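Local structure of malate dehydrogenase (Entamoeba histolytica, 3I0P) at residues 185-189 against 190-194; 342-345 against 346-350. The protein probably catalyses the NAD-dependent interconversion of malate and oxaloacetate. One frame throughout, in Å; residues are numbered along the deposited sequence.

Interaction 1 of 2, residues 185-189 against 190-194; sequences SISPT and GRFEK. With NAD (nicotinamide-adenine-dinucleotide), chain B.
Arg191 folds back from the first turn of helix 189-197 over the loop residues Ser187 and Pro188, and this loop-to-helix junction forms part of the NAD pocket. Arg191 CB starts 3.6 Å from Ser187 OG. With CG anti to the backbone N (chi1 -158°), the chain runs back beside the loop; CD and NE stay near the same hydroxyl oxygen, and a bend at chi3 swings the guanidinium past CD of Pro188. One face of the guanidinium lies over CA of Ser187, while the phosphate next to the nicotinamide riboside (PN) lies in its plane, at the edge. At the tip, Arg191 NH2 donates to O2N of NAD (2.9 Å), a nearly straight bond at 163°. Such a contact would be expected to offset the phosphate charge, and the guanidinium also makes a cation-pi contact with Trp206. Pro188 CD lies 3.3 Å from O2N of NAD, and Pro188 CB lies 3.9 Å from C5N of the nicotinamide ring.

The hydroxyl of Ser187 donates to Pro188 O and sits near the plane of the Phe192 ring, at its edge. The Phe192 side chain also packs on Leu221 and Leu222 of helix 218-224 and on Leu232. The helix opens with backbone bonds to Thr189 O: a weak one from Phe192 N and a straighter one from Glu193 N, at 3.2 Å and 158°.

Interaction 2 of 2, residues 342-345 against 346-350; sequences DDLP and LVTIN
Pro345 ends the approach to helix 346-359 as its N-cap residue, and Leu346 to Ile349 wrap around it in a strand-to-helix turn. The axes of strand 342-345 and the helix start are almost perpendicular, at 87°. Leu346 begins the turn, its side chain directed away from the strand. Next, CG1 of Val347 comes within 4.1 Å of CB of Pro345, a loose apolar contact. Thr348 follows, its side chain lying alongside the proline ring and pointing the same way. Its OG1 is anti to the carbonyl carbon (chi1 -49°), which brings it to 3.8 Å from CD of Pro345. The Thr348 N also makes a weak bond to Pro345 O. That oxygen takes a second, much straighter bond from Ile349 N (3.2 Å, 168°), which completes the first helical turn.

Leu344 and Ile349 both pack on Val9 of strand 6-9, the antiparallel partner of strand 342-345, and Leu344 also reaches Ile14 of helix 11-24. Ile349 CG1 lies 3.4 Å from Pro345 O. Beyond it, Ile349 CD1 packs on CB of Leu344 at 4.0 Å.

How the interactions relate
Following the chain from its N terminus, strand 6-9 comes first and is later paired by strand 342-345 of interaction 2. Interaction 1 comes next, where the loop after strand 178-182, an outermost strand of the mixed sheet within this chain, turns into helix 189-197. Interaction 2 follows near the C-terminal end. Each closes only a short local turn, and the two lie in series, neither nested nor crossed. Their centres are 19 Å apart and their nearest atoms about 7 Å, without touching. Interaction 1 joins the end of strand 178-182 to the coenzyme and touches the second subunit through Lys246 of that chain; interaction 2 turns the chain from the strand that pairs with N-terminal strand 6-9 into C-terminal helix 346-359.

Interaction 1 of 2, residues 185-189 against 190-194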
loop_
_atom_site.group_PDB
_atom_site.type_symbol
_atom_site.label_atom_id
_atom_site.label_comp_id
_atom_site.label_asym_id
_atom_site.label_seq_id
_atom_site.Cartn_x
_atom_site.Cartn_y
_atom_site.Cartn_z
ATOM N N SER A 185 1.872 10.584 -1.518
ATOM C CA SER A 185 1.913 11.846 -0.778
ATOM C C SER A 185 0.476 12.251 -0.417
ATOM O O SER A 185 -0.478 11.838 -1.094
ATOM C CB SER A 185 2.576 12.938 -1.620
ATOM O OG SER A 185 1.878 13.136 -2.833
ATOM N N ILE A 186 0.310 13.041 0.643
ATOM C CA ILE A 186 -1.029 13.492 1.038
ATOM C C ILE A 186 -1.747 14.134 -0.158
ATOM O O ILE A 186 -2.885 13.785 -0.468
ATOM C CB ILE A 186 -1.009 14.470 2.258
ATOM C CG1 ILE A 186 -0.339 13.805 3.472
ATOM C CG2 ILE A 186 -2.436 14.941 2.589
ATOM C CD1 ILE A 186 -0.221 14.683 4.716
ATOM N N SER A 187 -1.055 15.055 -0.827
ATOM C CA SER A 187 -1.571 15.735 -2.007
ATOM C C SER A 187 -0.675 15.514 -3.229
ATOM O O SER A 187 0.546 15.369 -3.089
ATOM C CB SER A 187 -1.716 17.236 -1.726
ATOM O OG SER A 187 -1.989 17.971 -2.908
ATOM N N PRO A 188 -1.290 15.447 -4.430
ATOM C CA PRO A 188 -0.562 15.570 -5.703
ATOM C C PRO A 188 -0.323 17.041 -6.095
ATOM O O PRO A 188 -0.926 17.945 -5.512
ATOM C CB PRO A 188 -1.495 14.879 -6.706
ATOM C CG PRO A 188 -2.849 15.022 -6.117
ATOM C CD PRO A 188 -2.673 14.969 -4.636
ATOM N N THR A 189 0.564 17.274 -7.062
ATOM C CA THR A 189 0.862 18.639 -7.515
ATOM C C THR A 189 -0.354 19.272 -8.208
ATOM O O THR A 189 -0.592 20.472 -8.079
ATOM C CB THR A 189 2.048 18.678 -8.491
ATOM O OG1 THR A 189 1.700 17.961 -9.679
ATOM C CG2 THR A 189 3.286 18.060 -7.877
ATOM N N GLY A 190 -1.119 18.455 -8.933
ATOM C CA GLY A 190 -2.308 18.906 -9.651
ATOM C C GLY A 190 -3.370 19.570 -8.796
ATOM O O GLY A 190 -4.077 20.465 -9.263
ATOM N N ARG A 191 -3.488 19.134 -7.543
ATOM C CA ARG A 191 -4.403 19.764 -6.591
ATOM C C ARG A 191 -3.948 21.201 -6.289
ATOM O O ARG A 191 -4.770 22.087 -6.044
ATOM C CB ARG A 191 -4.503 18.937 -5.306
ATOM C CG ARG A 191 -5.764 19.184 -4.492
ATOM C CD ARG A 191 -5.710 18.484 -3.144
ATOM N NE ARG A 191 -5.567 17.033 -3.266
ATOM C CZ ARG A 191 -5.485 16.186 -2.239
ATOM N NH1 ARG A 191 -5.528 16.631 -0.985
ATOM N NH2 ARG A 191 -5.360 14.884 -2.467
ATOM N N PHE A 192 -2.635 21.419 -6.320
ATOM C CA PHE A 192 -2.061 22.750 -6.146
ATOM C C PHE A 192 -2.371 23.674 -7.342
ATOM O O PHE A 192 -2.779 24.818 -7.146
ATOM C CB PHE A 192 -0.555 22.661 -5.851
ATOM C CG PHE A 192 -0.232 22.417 -4.394
ATOM C CD1 PHE A 192 -0.487 21.186 -3.800
ATOM C CD2 PHE A 192 0.331 23.422 -3.619
ATOM C CE1 PHE A 192 -0.197 20.969 -2.452
ATOM C CE2 PHE A 192 0.627 23.214 -2.274
ATOM C CZ PHE A 192 0.364 21.984 -1.691
ATOM N N GLU A 193 -2.204 23.162 -8.562
ATOM C CA GLU A 193 -2.579 23.879 -9.794
ATOM C C GLU A 193 -4.055 24.267 -9.752
ATOM O O GLU A 193 -4.446 25.330 -10.230
ATOM C CB GLU A 193 -2.342 23.006 -11.035
ATOM C CG GLU A 193 -0.942 22.396 -11.179
ATOM C CD GLU A 193 -0.036 23.157 -12.140
ATOM O OE1 GLU A 193 1.204 23.085 -11.975
ATOM O OE2 GLU A 193 -0.559 23.821 -13.069
ATOM N N LYS A 194 -4.858 23.375 -9.175
ATOM C CA LYS A 194 -6.294 23.541 -9.026
ATOM C C LYS A 194 -6.584 24.664 -8.041
ATOM O O LYS A 194 -7.371 25.564 -8.329
ATOM C CB LYS A 194 -6.909 22.224 -8.527
ATOM C CG LYS A 194 -8.218 21.797 -9.203
ATOM C CD LYS A 194 -9.456 22.280 -8.455
ATOM C CE LYS A 194 -9.751 21.459 -7.199
ATOM N NZ LYS A 194 -10.300 20.107 -7.495
HETATM P PA NAD B . -7.552 11.646 -3.267
HETATM O O1A NAD B . -8.557 12.430 -4.076
HETATM O O2A NAD B . -7.001 12.264 -2.023
HETATM O O5B NAD B . -8.261 10.248 -2.906
HETATM C C5B NAD B . -8.891 9.474 -3.942
HETATM C C4B NAD B . -9.198 8.038 -3.495
HETATM O O4B NAD B . -9.646 7.983 -2.135
HETATM C C3B NAD B . -10.316 7.408 -4.302
HETATM O O3B NAD B . -10.082 5.992 -4.371
HETATM C C2B NAD B . -11.556 7.694 -3.484
HETATM O O2B NAD B . -12.582 6.731 -3.729
HETATM C C1B NAD B . -11.020 7.570 -2.072
HETATM N N9A NAD B . -11.748 8.378 -1.050
HETATM C C8A NAD B . -11.858 9.713 -1.000
HETATM N N7A NAD B . -12.567 10.042 0.101
HETATM C C5A NAD B . -12.893 8.899 0.748
HETATM C C6A NAD B . -13.601 8.599 1.917
HETATM N N6A NAD B . -14.148 9.578 2.677
HETATM N N1A NAD B . -13.756 7.307 2.295
HETATM C C2A NAD B . -13.234 6.313 1.563
HETATM N N3A NAD B . -12.547 6.573 0.443
HETATM C C4A NAD B . -12.367 7.854 0.015
HETATM O O3 NAD B . -6.331 11.127 -4.207
HETATM P PN NAD B . -5.148 11.996 -4.912
HETATM O O1N NAD B . -3.845 11.570 -4.279
HETATM O O2N NAD B . -5.529 13.455 -4.973
HETATM O O5D NAD B . -5.143 11.461 -6.422
HETATM C C5D NAD B . -6.092 11.942 -7.378
HETATM C C4D NAD B . -5.770 11.397 -8.768
HETATM O O4D NAD B . -4.498 11.878 -9.211
HETATM C C3D NAD B . -5.684 9.877 -8.787
HETATM O O3D NAD B . -6.591 9.397 -9.790
HETATM C C2D NAD B . -4.223 9.555 -9.101
HETATM O O2D NAD B . -4.004 8.403 -9.936
HETATM C C1D NAD B . -3.785 10.803 -9.833
HETATM N N1N NAD B . -2.336 10.984 -9.791
HETATM C C2N NAD B . -1.621 10.665 -10.893
HETATM C C3N NAD B . -0.232 10.823 -10.900
HETATM C C7N NAD B . 0.581 10.472 -12.115
HETATM O O7N NAD B . 1.795 10.629 -12.079
HETATM N N7N NAD B . -0.033 10.001 -13.198
HETATM C C4N NAD B . 0.403 11.313 -9.755
HETATM C C5N NAD B . -0.360 11.626 -8.626
HETATM C C6N NAD B . -1.743 11.453 -8.672
#

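Interaction 2 of 2, residues 342-345 against 346-350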
loop_
_atom_site.group_PDB
_atom_site.type_symbol
_atom_site.label_atom_id
_atom_site.label_comp_id
_atom_site.label_asym_id
_atom_site.label_seq_id
_atom_site.Cartn_x
_atom_site.Cartn_y
_atom_site.Cartn_z
ATOM N N ASP A 342 -20.184 18.121 -17.882
ATOM C CA ASP A 342 -19.071 18.500 -17.020
ATOM C C ASP A 342 -18.908 20.019 -17.063
ATOM O O ASP A 342 -18.846 20.619 -18.132
ATOM C CB ASP A 342 -17.805 17.788 -17.519
ATOM C CG ASP A 342 -16.614 17.903 -16.559
ATOM O OD1 ASP A 342 -16.744 18.437 -15.432
ATOM O OD2 ASP A 342 -15.522 17.437 -16.955
ATOM N N ASP A 343 -18.872 20.643 -15.896
ATOM C CA ASP A 343 -18.690 22.082 -15.814
ATOM C C ASP A 343 -17.208 22.449 -15.883
ATOM O O ASP A 343 -16.481 22.345 -14.896
ATOM C CB ASP A 343 -19.327 22.627 -14.538
ATOM C CG ASP A 343 -20.829 22.435 -14.506
ATOM O OD1 ASP A 343 -21.540 22.883 -15.437
ATOM O OD2 ASP A 343 -21.304 21.836 -13.531
ATOM N N LEU A 344 -16.772 22.886 -17.056
ATOM C CA LEU A 344 -15.366 23.206 -17.291
ATOM C C LEU A 344 -15.064 24.682 -17.053
ATOM O O LEU A 344 -15.857 25.550 -17.441
ATOM C CB LEU A 344 -14.960 22.820 -18.715
ATOM C CG LEU A 344 -15.244 21.383 -19.155
ATOM C CD1 LEU A 344 -14.773 21.155 -20.581
ATOM C CD2 LEU A 344 -14.591 20.390 -18.192
ATOM N N PRO A 345 -13.916 24.975 -16.410
ATOM C CA PRO A 345 -13.451 26.354 -16.256
ATOM C C PRO A 345 -13.301 27.035 -17.605
ATOM O O PRO A 345 -13.221 26.359 -18.635
ATOM C CB PRO A 345 -12.074 26.187 -15.615
ATOM C CG PRO A 345 -12.169 24.911 -14.871
ATOM C CD PRO A 345 -13.036 24.019 -15.707
ATOM N N LEU A 346 -13.269 28.367 -17.581
ATOM C CA LEU A 346 -13.165 29.202 -18.777
ATOM C C LEU A 346 -11.843 29.000 -19.509
ATOM O O LEU A 346 -11.801 29.004 -20.741
ATOM C CB LEU A 346 -13.309 30.671 -18.396
ATOM C CG LEU A 346 -14.131 31.537 -19.364
ATOM C CD1 LEU A 346 -15.636 31.516 -18.969
ATOM C CD2 LEU A 346 -13.567 32.994 -19.464
ATOM N N VAL A 347 -10.766 28.814 -18.748
ATOM C CA VAL A 347 -9.452 28.527 -19.339
ATOM C C VAL A 347 -9.494 27.282 -20.230
ATOM O O VAL A 347 -8.909 27.282 -21.308
ATOM C CB VAL A 347 -8.304 28.462 -18.262
ATOM C CG1 VAL A 347 -8.504 27.307 -17.275
ATOM C CG2 VAL A 347 -6.930 28.382 -18.929
ATOM N N THR A 348 -10.212 26.245 -19.792
ATOM C CA THR A 348 -10.303 24.976 -20.525
ATOM C C THR A 348 -11.108 25.179 -21.803
ATOM O O THR A 348 -10.707 24.723 -22.885
ATOM C CB THR A 348 -10.938 23.839 -19.672
ATOM O OG1 THR A 348 -10.309 23.778 -18.388
ATOM C CG2 THR A 348 -10.767 22.494 -20.349
ATOM N N ILE A 349 -12.234 25.872 -21.669
ATOM C CA ILE A 349 -13.061 26.228 -22.811
ATOM C C ILE A 349 -12.217 26.928 -23.869
ATOM O O ILE A 349 -12.278 26.588 -25.056
ATOM C CB ILE A 349 -14.258 27.128 -22.395
ATOM C CG1 ILE A 349 -15.181 26.387 -21.417
ATOM C CG2 ILE A 349 -15.036 27.607 -23.620
ATOM C CD1 ILE A 349 -15.775 25.095 -21.958
ATOM N N ASN A 350 -11.413 27.891 -23.422
ATOM C CA ASN A 350 -10.549 28.660 -24.313
ATOM C C ASN A 350 -9.421 27.826 -24.915
ATOM O O ASN A 350 -9.093 27.979 -26.100
ATOM C CB ASN A 350 -10.055 29.933 -23.615
ATOM C CG ASN A 350 -11.202 30.903 -23.319
ATOM O OD1 ASN A 350 -12.159 31.004 -24.092
ATOM N ND2 ASN A 350 -11.120 31.604 -22.194
#